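Local coordinates for protein translation initiation factor eIF2B, subunit delta (Archaeoglobus fulgidus, PDB 1T5O) that probably interconverts methylthioribose-1-phosphate and methylthioribulose-1-phosphate, an isomerisation step of methionine biosynthesis, at residues Glu128-Asn133 with Ala160-Gly165; Leu143-Asp148 with Val226-Val231; Arg189-Gly194 with Arg286-Phe291. All coordinates share one frame; numbering follows the deposited sequence.

Interaction 1: residues Glu128-Asn133 with Ala160-Gly165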
ATOM      1  N   GLU A 128     -26.803  15.020 -17.500  1.00 24.55           N
ATOM      2  CA  GLU A 128     -27.249  15.191 -16.126  1.00 25.61           C
ATOM      3  C   GLU A 128     -26.146  14.806 -15.145  1.00 24.83           C
ATOM      4  O   GLU A 128     -26.027  15.414 -14.094  1.00 23.39           O
ATOM      5  CB  GLU A 128     -28.490  14.357 -15.873  1.00 27.79           C
ATOM      6  CG  GLU A 128     -29.669  14.829 -16.702  1.00 29.83           C
ATOM      7  CD  GLU A 128     -30.913  14.014 -16.423  1.00 33.70           C
ATOM      8  OE1 GLU A 128     -30.783  12.801 -16.154  1.00 30.74           O
ATOM      9  OE2 GLU A 128     -32.014  14.597 -16.484  1.00 35.80           O
ATOM     10  N   ASP A 129     -25.335  13.797 -15.478  1.00 25.99           N
ATOM     11  CA  ASP A 129     -24.243  13.441 -14.575  1.00 26.88           C
ATOM     12  C   ASP A 129     -23.244  14.596 -14.508  1.00 25.24           C
ATOM     13  O   ASP A 129     -22.727  14.951 -13.437  1.00 23.39           O
ATOM     14  CB  ASP A 129     -23.503  12.189 -15.032  1.00 29.44           C
ATOM     15  CG  ASP A 129     -22.341  11.855 -14.100  1.00 34.44           C
ATOM     16  OD1 ASP A 129     -21.182  11.716 -14.584  1.00 36.31           O
ATOM     17  OD2 ASP A 129     -22.597  11.747 -12.869  1.00 35.04           O
ATOM     18  N   VAL A 130     -22.953  15.192 -15.656  1.00 25.84           N
ATOM     19  CA  VAL A 130     -21.996  16.299 -15.652  1.00 25.13           C
ATOM     20  C   VAL A 130     -22.544  17.453 -14.804  1.00 25.31           C
ATOM     21  O   VAL A 130     -21.826  18.018 -13.967  1.00 23.50           O
ATOM     22  CB  VAL A 130     -21.697  16.795 -17.085  1.00 24.95           C
ATOM     23  CG1 VAL A 130     -20.641  17.896 -17.054  1.00 25.88           C
ATOM     24  CG2 VAL A 130     -21.205  15.621 -17.945  1.00 26.29           C
ATOM     25  N   GLU A 131     -23.815  17.784 -15.005  1.00 25.53           N
ATOM     26  CA  GLU A 131     -24.437  18.880 -14.261  1.00 27.55           C
ATOM     27  C   GLU A 131     -24.445  18.600 -12.756  1.00 25.09           C
ATOM     28  O   GLU A 131     -24.151  19.491 -11.962  1.00 24.05           O
ATOM     29  CB  GLU A 131     -25.860  19.169 -14.806  1.00 29.10           C
ATOM     30  CG  GLU A 131     -26.862  18.029 -14.780  1.00 38.27           C
ATOM     31  CD  GLU A 131     -28.170  18.344 -15.567  1.00 42.48           C
ATOM     32  OE1 GLU A 131     -29.278  17.947 -15.093  1.00 44.35           O
ATOM     33  OE2 GLU A 131     -28.079  18.974 -16.653  1.00 42.53           O
ATOM     34  N   ARG A 132     -24.768  17.362 -12.374  1.00 24.53           N
ATOM     35  CA  ARG A 132     -24.762  16.932 -10.967  1.00 25.05           C
ATOM     36  C   ARG A 132     -23.385  17.123 -10.299  1.00 22.53           C
ATOM     37  O   ARG A 132     -23.291  17.567  -9.156  1.00 20.18           O
ATOM     38  CB  ARG A 132     -25.113  15.436 -10.854  1.00 29.81           C
ATOM     39  CG  ARG A 132     -26.567  15.160 -10.571  1.00 37.76           C
ATOM     40  CD  ARG A 132     -26.863  13.680 -10.238  1.00 41.42           C
ATOM     41  NE  ARG A 132     -26.904  12.809 -11.417  1.00 47.02           N
ATOM     42  CZ  ARG A 132     -25.901  12.020 -11.796  1.00 50.26           C
ATOM     43  NH1 ARG A 132     -24.767  11.983 -11.089  1.00 50.88           N
ATOM     44  NH2 ARG A 132     -26.022  11.265 -12.884  1.00 50.67           N
ATOM     45  N   ASN A 133     -22.332  16.755 -11.013  1.00 21.50           N
ATOM     46  CA  ASN A 133     -20.966  16.864 -10.490  1.00 23.25           C
ATOM     47  C   ASN A 133     -20.523  18.305 -10.346  1.00 22.56           C
ATOM     48  O   ASN A 133     -19.855  18.639  -9.377  1.00 23.59           O
ATOM     49  CB  ASN A 133     -19.985  16.094 -11.383  1.00 21.76           C
ATOM     50  CG  ASN A 133     -20.200  14.604 -11.291  1.00 24.69           C
ATOM     51  OD1 ASN A 133     -20.709  14.129 -10.285  1.00 25.29           O
ATOM     52  ND2 ASN A 133     -19.821  13.857 -12.333  1.00 23.86           N
ATOM     53  N   ALA A 160     -13.923   8.514 -13.656  1.00 30.10           N
ATOM     54  CA  ALA A 160     -14.932   7.700 -12.978  1.00 29.54           C
ATOM     55  C   ALA A 160     -16.370   8.205 -13.214  1.00 30.67           C
ATOM     56  O   ALA A 160     -17.355   7.548 -12.834  1.00 31.67           O
ATOM     57  CB  ALA A 160     -14.631   7.672 -11.480  1.00 27.87           C
ATOM     58  N   THR A 161     -16.495   9.384 -13.809  1.00 27.81           N
ATOM     59  CA  THR A 161     -17.806   9.929 -14.096  1.00 28.07           C
ATOM     60  C   THR A 161     -17.787  10.271 -15.574  1.00 28.81           C
ATOM     61  O   THR A 161     -16.832   9.910 -16.262  1.00 29.61           O
ATOM     62  CB  THR A 161     -18.081  11.175 -13.233  1.00 26.19           C
ATOM     63  OG1 THR A 161     -17.058  12.153 -13.454  1.00 27.64           O
ATOM     64  CG2 THR A 161     -18.092  10.798 -11.762  1.00 25.19           C
ATOM     65  N   VAL A 162     -18.820  10.941 -16.076  1.00 29.95           N
ATOM     66  CA  VAL A 162     -18.829  11.337 -17.492  1.00 28.12           C
ATOM     67  C   VAL A 162     -17.834  12.487 -17.621  1.00 28.01           C
ATOM     68  O   VAL A 162     -17.045  12.551 -18.582  1.00 28.17           O
ATOM     69  CB  VAL A 162     -20.233  11.790 -17.957  1.00 29.43           C
ATOM     70  CG1 VAL A 162     -20.145  12.426 -19.329  1.00 27.36           C
ATOM     71  CG2 VAL A 162     -21.176  10.585 -18.016  1.00 31.91           C
ATOM     72  N   ASP A 163     -17.869  13.389 -16.639  1.00 25.95           N
ATOM     73  CA  ASP A 163     -16.943  14.514 -16.584  1.00 25.93           C
ATOM     74  C   ASP A 163     -16.959  15.219 -15.203  1.00 24.59           C
ATOM     75  O   ASP A 163     -17.885  15.039 -14.402  1.00 25.92           O
ATOM     76  CB  ASP A 163     -17.270  15.522 -17.702  1.00 25.43           C
ATOM     77  CG  ASP A 163     -16.059  16.363 -18.119  1.00 28.57           C
ATOM     78  OD1 ASP A 163     -14.930  16.077 -17.662  1.00 26.90           O
ATOM     79  OD2 ASP A 163     -16.240  17.312 -18.926  1.00 27.57           O
ATOM     80  N   TRP A 164     -15.920  16.013 -14.957  1.00 23.96           N
ATOM     81  CA  TRP A 164     -15.739  16.819 -13.742  1.00 24.06           C
ATOM     82  C   TRP A 164     -15.319  16.049 -12.495  1.00 23.55           C
ATOM     83  O   TRP A 164     -14.353  16.423 -11.823  1.00 22.05           O
ATOM     84  CB  TRP A 164     -17.006  17.630 -13.437  1.00 23.51           C
ATOM     85  CG  TRP A 164     -16.700  18.879 -12.639  1.00 23.19           C
ATOM     86  CD1 TRP A 164     -16.992  19.115 -11.318  1.00 24.05           C
ATOM     87  CD2 TRP A 164     -16.041  20.065 -13.121  1.00 25.49           C
ATOM     88  NE1 TRP A 164     -16.560  20.371 -10.957  1.00 21.07           N
ATOM     89  CE2 TRP A 164     -15.975  20.972 -12.049  1.00 24.44           C
ATOM     90  CE3 TRP A 164     -15.506  20.444 -14.369  1.00 27.45           C
ATOM     91  CZ2 TRP A 164     -15.395  22.244 -12.181  1.00 24.56           C
ATOM     92  CZ3 TRP A 164     -14.927  21.706 -14.500  1.00 27.51           C
ATOM     93  CH2 TRP A 164     -14.879  22.590 -13.409  1.00 27.09           C
ATOM     94  N   GLY A 165     -16.059  14.986 -12.195  1.00 22.47           N
ATOM     95  CA  GLY A 165     -15.764  14.155 -11.045  1.00 22.71           C
ATOM     96  C   GLY A 165     -16.545  14.488  -9.781  1.00 20.93           C
ATOM     97  O   GLY A 165     -17.239  15.497  -9.714  1.00 19.86           O
TER
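Thr161 and Val162 meet Asp129 and Asn133 where the loop between strand 149-152 of the Rossmann-like sheet and helix 167-176 lies along helix 111-141. Thr161 CB sits 3.4 Å from Asp129 OD1 and faces the amide of Asn133, while its OG1 is hydrogen-bonded to Gly157 O. At Val162 the backbone takes over: Val162 N donates to Asp129 OD1 (2.9 Å) in a nearly straight bond of 172°. Asp129 holds its carboxylate there because CG stands anti to the backbone N (chi1 178°), and its other oxygen, OD2, pairs with Arg132 of the same helix. Val162 CG1 packs 3.6 Å from Val130 CG2, the two side chains crossing at about a right angle. Asp163 O is gripped twice, by Asn133 ND2 at 3.1 Å and by Gly165 N, the latter bond closing a gamma turn centred on Trp164. With an alanine in place of Asn133, Asp163 O would probably keep the turn's own donor but lose its tie to the helix. Trp164 lays CB against Asn133 CB and brings CD1 near Asn133 O. Last in the segment, Gly165 O lies 3.3 Å from Asn133 CB.

Interaction 2: residues Leu143-Asp148 with Val226-Val231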
ATOM      1  N   LEU A 143     -15.970  24.564   0.904  1.00 24.56           N
ATOM      2  CA  LEU A 143     -15.229  23.949   2.029  1.00 25.86           C
ATOM      3  C   LEU A 143     -13.717  24.005   1.808  1.00 24.53           C
ATOM      4  O   LEU A 143     -12.926  23.538   2.622  1.00 24.93           O
ATOM      5  CB  LEU A 143     -15.630  22.478   2.195  1.00 23.83           C
ATOM      6  CG  LEU A 143     -17.118  22.247   2.380  1.00 25.99           C
ATOM      7  CD1 LEU A 143     -17.399  20.740   2.345  1.00 22.33           C
ATOM      8  CD2 LEU A 143     -17.587  22.870   3.660  1.00 23.06           C
ATOM      9  N   LEU A 144     -13.318  24.564   0.687  1.00 22.65           N
ATOM     10  CA  LEU A 144     -11.915  24.645   0.373  1.00 24.38           C
ATOM     11  C   LEU A 144     -11.484  26.115   0.397  1.00 25.58           C
ATOM     12  O   LEU A 144     -12.223  27.001  -0.058  1.00 25.47           O
ATOM     13  CB  LEU A 144     -11.697  24.024  -1.012  1.00 24.35           C
ATOM     14  CG  LEU A 144     -10.957  22.686  -1.145  1.00 27.84           C
ATOM     15  CD1 LEU A 144     -11.087  21.838   0.089  1.00 24.38           C
ATOM     16  CD2 LEU A 144     -11.438  21.980  -2.406  1.00 25.75           C
ATOM     17  N   GLU A 145     -10.288  26.356   0.923  1.00 26.51           N
ATOM     18  CA  GLU A 145      -9.722  27.692   1.012  1.00 28.61           C
ATOM     19  C   GLU A 145      -8.446  27.801   0.168  1.00 29.84           C
ATOM     20  O   GLU A 145      -7.764  26.806  -0.137  1.00 26.46           O
ATOM     21  CB  GLU A 145      -9.429  28.045   2.480  1.00 29.83           C
ATOM     22  CG  GLU A 145     -10.696  28.310   3.357  1.00 33.75           C
ATOM     23  CD  GLU A 145     -11.494  27.037   3.722  1.00 33.96           C
ATOM     24  OE1 GLU A 145     -10.892  26.118   4.292  1.00 36.30           O
ATOM     25  OE2 GLU A 145     -12.718  26.952   3.451  1.00 35.18           O
ATOM     26  N   ASP A 146      -8.130  29.024  -0.236  1.00 30.61           N
ATOM     27  CA  ASP A 146      -6.937  29.254  -1.047  1.00 29.72           C
ATOM     28  C   ASP A 146      -5.719  28.685  -0.308  1.00 28.02           C
ATOM     29  O   ASP A 146      -5.559  28.915   0.890  1.00 27.85           O
ATOM     30  CB  ASP A 146      -6.786  30.764  -1.297  1.00 31.53           C
ATOM     31  CG  ASP A 146      -5.599  31.098  -2.190  1.00 34.33           C
ATOM     32  OD1 ASP A 146      -5.429  30.473  -3.265  1.00 33.64           O
ATOM     33  OD2 ASP A 146      -4.833  32.006  -1.815  1.00 39.05           O
ATOM     34  N   GLY A 147      -4.883  27.924  -1.010  1.00 26.46           N
ATOM     35  CA  GLY A 147      -3.694  27.362  -0.384  1.00 27.47           C
ATOM     36  C   GLY A 147      -3.869  25.975   0.226  1.00 26.86           C
ATOM     37  O   GLY A 147      -2.901  25.337   0.660  1.00 25.58           O
ATOM     38  N   ASP A 148      -5.110  25.502   0.265  1.00 25.90           N
ATOM     39  CA  ASP A 148      -5.383  24.183   0.833  1.00 25.49           C
ATOM     40  C   ASP A 148      -4.702  23.047   0.091  1.00 24.11           C
ATOM     41  O   ASP A 148      -4.609  23.058  -1.136  1.00 23.88           O
ATOM     42  CB  ASP A 148      -6.886  23.887   0.820  1.00 24.90           C
ATOM     43  CG  ASP A 148      -7.585  24.366   2.061  1.00 26.46           C
ATOM     44  OD1 ASP A 148      -8.824  24.230   2.112  1.00 26.33           O
ATOM     45  OD2 ASP A 148      -6.903  24.874   2.980  1.00 26.04           O
ATOM     46  N   VAL A 226      -1.362  18.096   5.229  1.00 23.25           N
ATOM     47  CA  VAL A 226      -2.730  17.994   4.723  1.00 22.59           C
ATOM     48  C   VAL A 226      -3.736  18.887   5.433  1.00 22.90           C
ATOM     49  O   VAL A 226      -3.826  18.873   6.661  1.00 25.69           O
ATOM     50  CB  VAL A 226      -3.239  16.527   4.850  1.00 24.41           C
ATOM     51  CG1 VAL A 226      -4.734  16.425   4.475  1.00 22.87           C
ATOM     52  CG2 VAL A 226      -2.389  15.631   4.001  1.00 25.04           C
ATOM     53  N   ASP A 227      -4.501  19.649   4.661  1.00 21.99           N
ATOM     54  CA  ASP A 227      -5.533  20.524   5.235  1.00 22.36           C
ATOM     55  C   ASP A 227      -6.883  19.820   5.264  1.00 22.25           C
ATOM     56  O   ASP A 227      -7.675  20.021   6.166  1.00 21.90           O
ATOM     57  CB  ASP A 227      -5.649  21.817   4.414  1.00 22.01           C
ATOM     58  CG  ASP A 227      -4.393  22.644   4.486  1.00 26.07           C
ATOM     59  OD1 ASP A 227      -4.071  23.127   5.586  1.00 24.25           O
ATOM     60  OD2 ASP A 227      -3.709  22.780   3.466  1.00 25.36           O
ATOM     61  N   LYS A 228      -7.158  18.982   4.274  1.00 22.39           N
ATOM     62  CA  LYS A 228      -8.442  18.304   4.273  1.00 23.84           C
ATOM     63  C   LYS A 228      -8.339  17.042   3.456  1.00 21.84           C
ATOM     64  O   LYS A 228      -7.448  16.893   2.626  1.00 21.77           O
ATOM     65  CB  LYS A 228      -9.550  19.174   3.632  1.00 26.72           C
ATOM     66  CG  LYS A 228      -9.327  20.695   3.594  1.00 28.74           C
ATOM     67  CD  LYS A 228     -10.544  21.374   4.202  1.00 29.46           C
ATOM     68  CE  LYS A 228     -10.655  22.829   3.836  1.00 31.83           C
ATOM     69  NZ  LYS A 228      -9.890  23.669   4.714  1.00 32.00           N
ATOM     70  N   VAL A 229      -9.271  16.134   3.704  1.00 21.20           N
ATOM     71  CA  VAL A 229      -9.330  14.896   2.954  1.00 18.80           C
ATOM     72  C   VAL A 229     -10.664  14.912   2.212  1.00 19.80           C
ATOM     73  O   VAL A 229     -11.682  15.286   2.792  1.00 18.58           O
ATOM     74  CB  VAL A 229      -9.341  13.645   3.885  1.00 20.15           C
ATOM     75  CG1 VAL A 229      -9.447  12.390   3.037  1.00 19.74           C
ATOM     76  CG2 VAL A 229      -8.070  13.591   4.752  1.00 18.04           C
ATOM     77  N   ILE A 230     -10.663  14.533   0.939  1.00 17.61           N
ATOM     78  CA  ILE A 230     -11.930  14.420   0.203  1.00 18.50           C
ATOM     79  C   ILE A 230     -11.880  13.123  -0.603  1.00 18.56           C
ATOM     80  O   ILE A 230     -10.970  12.909  -1.408  1.00 18.31           O
ATOM     81  CB  ILE A 230     -12.221  15.601  -0.800  1.00 16.80           C
ATOM     82  CG1 ILE A 230     -12.121  16.964  -0.102  1.00 21.07           C
ATOM     83  CG2 ILE A 230     -13.665  15.452  -1.340  1.00 18.00           C
ATOM     84  CD1 ILE A 230     -12.414  18.184  -1.058  1.00 21.58           C
ATOM     85  N   VAL A 231     -12.836  12.242  -0.346  1.00 17.27           N
ATOM     86  CA  VAL A 231     -12.899  10.977  -1.062  1.00 17.85           C
ATOM     87  C   VAL A 231     -14.295  10.825  -1.654  1.00 17.58           C
ATOM     88  O   VAL A 231     -15.211  11.610  -1.365  1.00 18.75           O
ATOM     89  CB  VAL A 231     -12.624   9.754  -0.132  1.00 16.69           C
ATOM     90  CG1 VAL A 231     -11.191   9.829   0.415  1.00 15.44           C
ATOM     91  CG2 VAL A 231     -13.657   9.699   0.997  1.00 14.63           C
TER
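A salt-bridge network joins Lys228, at the start of strand 228-231, to Glu145 and Asp148 in the turn that precedes strand 149-152. The lysine chain is bent at chi2 (-127°) and again at chi4 (-85°), which carries its ammonium across to the two acids. Lys228 NZ donates to Glu145 OE1 at 2.7 Å, meeting that oxygen nearly along its C-O bond, and the two side chains cross at about a right angle. A second, weak bond runs from Lys228 NZ to Asp148 OD1, an oxygen whose position is less certain; Glu145 N appears to donate to it too. Residues Glu145 to Asp148 form a type II beta turn, closed by Asp148 N to Glu145 O at 3.0 Å, with Gly147 at its third position.

The turn feeds into one of two adjacent parallel strands of the Rossmann-like sheet, so the network spans the ends at which both begin. Asp227 also comes close to Asp148: its OD2 lies 3.9 Å from Asp148 OD2, with the carboxylate planes 26° apart. The nearby lysine probably eases this meeting of like charges, and Asp227 OD2 also accepts a hydrogen bond from Val149 N. On the apolar side, Leu144 slides past Lys228 in the opposite direction, its CD1 4.1 Å from Lys228 CG. Leu144 and Ile230 reach toward each other tip to tip, Ile230 CD1 standing 4.1 Å from both Leu144 CD1 and Leu144 CD2, and Val170 of helix 167-176 touches both residues.

Interaction 3: residues Arg189-Gly194 with Arg286-Phe291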
ATOM      1  N   ARG A 189      -3.501   0.843  -3.415  1.00 18.02           N
ATOM      2  CA  ARG A 189      -3.271  -0.569  -3.735  1.00 20.07           C
ATOM      3  C   ARG A 189      -4.601  -1.344  -3.635  1.00 20.38           C
ATOM      4  O   ARG A 189      -5.530  -0.866  -3.020  1.00 21.03           O
ATOM      5  CB  ARG A 189      -2.232  -1.139  -2.770  1.00 20.78           C
ATOM      6  CG  ARG A 189      -0.834  -0.557  -3.019  1.00 20.96           C
ATOM      7  CD  ARG A 189      -0.282  -1.115  -4.291  1.00 20.84           C
ATOM      8  NE  ARG A 189      -0.029  -2.550  -4.137  1.00 22.97           N
ATOM      9  CZ  ARG A 189       0.139  -3.396  -5.147  1.00 26.28           C
ATOM     10  NH1 ARG A 189       0.074  -2.963  -6.406  1.00 26.61           N
ATOM     11  NH2 ARG A 189       0.379  -4.676  -4.900  1.00 27.18           N
ATOM     12  N   PRO A 190      -4.708  -2.526  -4.269  1.00 20.21           N
ATOM     13  CA  PRO A 190      -3.670  -3.177  -5.082  1.00 21.36           C
ATOM     14  C   PRO A 190      -3.774  -2.880  -6.592  1.00 23.87           C
ATOM     15  O   PRO A 190      -2.949  -3.365  -7.363  1.00 22.20           O
ATOM     16  CB  PRO A 190      -3.897  -4.659  -4.791  1.00 20.93           C
ATOM     17  CG  PRO A 190      -5.392  -4.728  -4.793  1.00 22.05           C
ATOM     18  CD  PRO A 190      -5.777  -3.493  -3.942  1.00 21.89           C
ATOM     19  N   LEU A 191      -4.770  -2.099  -7.015  1.00 21.55           N
ATOM     20  CA  LEU A 191      -4.935  -1.796  -8.438  1.00 23.98           C
ATOM     21  C   LEU A 191      -4.368  -0.459  -8.876  1.00 22.23           C
ATOM     22  O   LEU A 191      -4.383  -0.146 -10.065  1.00 22.77           O
ATOM     23  CB  LEU A 191      -6.420  -1.869  -8.826  1.00 28.16           C
ATOM     24  CG  LEU A 191      -6.825  -3.019  -9.756  1.00 31.67           C
ATOM     25  CD1 LEU A 191      -6.037  -4.279  -9.424  1.00 32.95           C
ATOM     26  CD2 LEU A 191      -8.334  -3.268  -9.655  1.00 31.58           C
ATOM     27  N   ASN A 192      -3.888   0.330  -7.915  1.00 21.25           N
ATOM     28  CA  ASN A 192      -3.275   1.636  -8.177  1.00 21.25           C
ATOM     29  C   ASN A 192      -4.086   2.668  -8.947  1.00 23.05           C
ATOM     30  O   ASN A 192      -3.555   3.358  -9.845  1.00 21.01           O
ATOM     31  CB  ASN A 192      -1.939   1.462  -8.897  1.00 22.05           C
ATOM     32  CG  ASN A 192      -0.872   0.914  -7.990  1.00 24.15           C
ATOM     33  OD1 ASN A 192      -0.926  -0.259  -7.571  1.00 23.83           O
ATOM     34  ND2 ASN A 192       0.101   1.758  -7.654  1.00 23.55           N
ATOM     35  N   GLN A 193      -5.354   2.803  -8.602  1.00 22.66           N
ATOM     36  CA  GLN A 193      -6.175   3.800  -9.279  1.00 22.66           C
ATOM     37  C   GLN A 193      -5.661   5.214  -9.000  1.00 22.68           C
ATOM     38  O   GLN A 193      -5.824   6.112  -9.828  1.00 21.47           O
ATOM     39  CB  GLN A 193      -7.629   3.674  -8.829  1.00 22.29           C
ATOM     40  CG  GLN A 193      -8.263   2.356  -9.289  1.00 25.29           C
ATOM     41  CD  GLN A 193      -8.287   1.281  -8.191  1.00 28.72           C
ATOM     42  OE1 GLN A 193      -7.451   1.275  -7.261  1.00 25.00           O
ATOM     43  NE2 GLN A 193      -9.249   0.370  -8.296  1.00 25.81           N
ATOM     44  N   GLY A 194      -5.064   5.402  -7.824  1.00 23.00           N
ATOM     45  CA  GLY A 194      -4.539   6.704  -7.441  1.00 20.44           C
ATOM     46  C   GLY A 194      -3.344   7.147  -8.268  1.00 22.10           C
ATOM     47  O   GLY A 194      -3.278   8.298  -8.726  1.00 21.70           O
ATOM     48  N   ARG A 286      -7.117 -12.855  -5.890  1.00 27.49           N
ATOM     49  CA  ARG A 286      -5.900 -12.936  -5.098  1.00 27.91           C
ATOM     50  C   ARG A 286      -4.641 -12.581  -5.901  1.00 28.16           C
ATOM     51  O   ARG A 286      -3.621 -12.175  -5.325  1.00 24.98           O
ATOM     52  CB  ARG A 286      -5.765 -14.340  -4.483  1.00 28.40           C
ATOM     53  CG  ARG A 286      -5.688 -15.492  -5.494  1.00 29.97           C
ATOM     54  CD  ARG A 286      -5.643 -16.836  -4.785  1.00 30.60           C
ATOM     55  NE  ARG A 286      -4.410 -17.047  -4.020  1.00 30.75           N
ATOM     56  CZ  ARG A 286      -3.269 -17.490  -4.543  1.00 30.89           C
ATOM     57  NH1 ARG A 286      -3.192 -17.769  -5.840  1.00 29.98           N
ATOM     58  NH2 ARG A 286      -2.212 -17.687  -3.765  1.00 27.29           N
ATOM     59  N   GLU A 287      -4.696 -12.688  -7.224  1.00 28.64           N
ATOM     60  CA  GLU A 287      -3.479 -12.399  -7.988  1.00 30.35           C
ATOM     61  C   GLU A 287      -3.085 -10.922  -7.973  1.00 27.63           C
ATOM     62  O   GLU A 287      -1.950 -10.584  -8.287  1.00 25.33           O
ATOM     63  CB  GLU A 287      -3.583 -12.910  -9.434  1.00 36.00           C
ATOM     64  CG  GLU A 287      -4.337 -12.034 -10.424  1.00 45.28           C
ATOM     65  CD  GLU A 287      -3.868 -12.271 -11.868  1.00 51.08           C
ATOM     66  OE1 GLU A 287      -4.725 -12.303 -12.792  1.00 53.98           O
ATOM     67  OE2 GLU A 287      -2.636 -12.417 -12.083  1.00 53.25           O
ATOM     68  N   GLU A 288      -4.019 -10.052  -7.591  1.00 25.94           N
ATOM     69  CA  GLU A 288      -3.746  -8.626  -7.527  1.00 25.01           C
ATOM     70  C   GLU A 288      -2.691  -8.323  -6.465  1.00 23.72           C
ATOM     71  O   GLU A 288      -2.118  -7.236  -6.462  1.00 23.24           O
ATOM     72  CB  GLU A 288      -5.050  -7.845  -7.230  1.00 25.26           C
ATOM     73  CG  GLU A 288      -6.100  -7.955  -8.341  1.00 25.47           C
ATOM     74  CD  GLU A 288      -7.390  -7.187  -8.040  1.00 27.16           C
ATOM     75  OE1 GLU A 288      -7.576  -6.690  -6.897  1.00 25.90           O
ATOM     76  OE2 GLU A 288      -8.224  -7.077  -8.962  1.00 28.78           O
ATOM     77  N   LEU A 289      -2.443  -9.271  -5.560  1.00 22.24           N
ATOM     78  CA  LEU A 289      -1.419  -9.088  -4.514  1.00 24.10           C
ATOM     79  C   LEU A 289      -0.157  -9.924  -4.763  1.00 25.12           C
ATOM     80  O   LEU A 289       0.859  -9.744  -4.093  1.00 24.60           O
ATOM     81  CB  LEU A 289      -1.953  -9.515  -3.147  1.00 22.67           C
ATOM     82  CG  LEU A 289      -2.840  -8.617  -2.270  1.00 26.14           C
ATOM     83  CD1 LEU A 289      -2.005  -7.530  -1.656  1.00 26.43           C
ATOM     84  CD2 LEU A 289      -3.971  -8.051  -3.081  1.00 25.31           C
ATOM     85  N   ILE A 290      -0.235 -10.843  -5.719  1.00 24.88           N
ATOM     86  CA  ILE A 290       0.854 -11.777  -5.991  1.00 26.02           C
ATOM     87  C   ILE A 290       1.783 -11.341  -7.125  1.00 28.32           C
ATOM     88  O   ILE A 290       2.968 -11.646  -7.123  1.00 27.44           O
ATOM     89  CB  ILE A 290       0.244 -13.207  -6.257  1.00 26.43           C
ATOM     90  CG1 ILE A 290      -0.408 -13.710  -4.956  1.00 25.46           C
ATOM     91  CG2 ILE A 290       1.331 -14.211  -6.706  1.00 25.38           C
ATOM     92  CD1 ILE A 290      -1.178 -15.020  -5.078  1.00 27.82           C
ATOM     93  N   PHE A 291       1.231 -10.606  -8.075  1.00 30.28           N
ATOM     94  CA  PHE A 291       1.975 -10.119  -9.217  1.00 33.67           C
ATOM     95  C   PHE A 291       1.749  -8.623  -9.348  1.00 36.72           C
ATOM     96  O   PHE A 291       0.699  -8.111  -8.951  1.00 34.25           O
ATOM     97  CB  PHE A 291       1.459 -10.800 -10.490  1.00 34.44           C
ATOM     98  CG  PHE A 291       2.042 -12.152 -10.737  1.00 32.03           C
ATOM     99  CD1 PHE A 291       3.292 -12.280 -11.337  1.00 31.92           C
ATOM    100  CD2 PHE A 291       1.358 -13.302 -10.353  1.00 32.94           C
ATOM    101  CE1 PHE A 291       3.854 -13.540 -11.549  1.00 31.70           C
ATOM    102  CE2 PHE A 291       1.914 -14.572 -10.557  1.00 31.78           C
ATOM    103  CZ  PHE A 291       3.162 -14.686 -11.156  1.00 31.86           C
TER
HETATM  104  O   HOH W   1       0.099  -5.866  -7.349  1.00 34.71           O
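Pro190 presses its ring against Glu288 and Leu289, joining the loop that leads into helix 193-204 to a short, weakly bonded helix at about 287-290. The peptide bond before Pro190 is cis, and the contact lies at the dimer interface, next to Gln193, which is predicted to bind the substrate. Pro190 CB packs 3.8 Å from Leu289 CD2, while Pro190 CG comes to 3.6 Å from Glu288 OE1, the proline and glutamate side chains crossing obliquely. Glu288 runs out fully extended beyond CG (chi2 180°), which brings its carboxylate against Leu191 as well as Pro190. That carboxylate has a polar mate of its own, since OE1 accepts from Asn306 ND2. Leu191 touches it with one branch above all, CD1 approaching Glu288 CD to 3.5 Å.

Arg189 works on the other side of the proline. Its chain folds at chi2 and at chi3 (-67°), curling the guanidinium back so that Pro190 CB covers the centre of one face. Two neighbours then lie in the plane of the group, at its edge: Asn192 OD1, which accepts from Arg189 NH1 at 3.1 Å, and a water. Meanwhile Arg189 NE forms a salt bridge with Glu187 of the second subunit, so the guanidinium is fixed from several directions, and Thr213 of that subunit packs on Arg189, Pro190 and Leu289. The water carries the polar link across the contact: it accepts from Arg189 NH2 at 2.7 Å and donates both to Glu288 O and to Phe291 O, each at 2.8 Å.

In the fold
From the N terminus, helix 111-141 supplies the first partner of interaction 1, which closes when the loop after strand 149-152 folds back on that helix. Before it closes, the chain has already opened interaction 2 at 143-148, so the two cross; interaction 2 closes at strand 228-231 and ties the entries of two neighbouring sheet strands. Interaction 3 opens at 189-194, inside that second span, and closes only at 286-291, crossing interaction 2 while following interaction 1 in series. None nests within another. The three sites do not touch: helix to loop, turn to strand, and the loop entering helix 193-204 to a late short helix, their centres 21 to 28 Å apart.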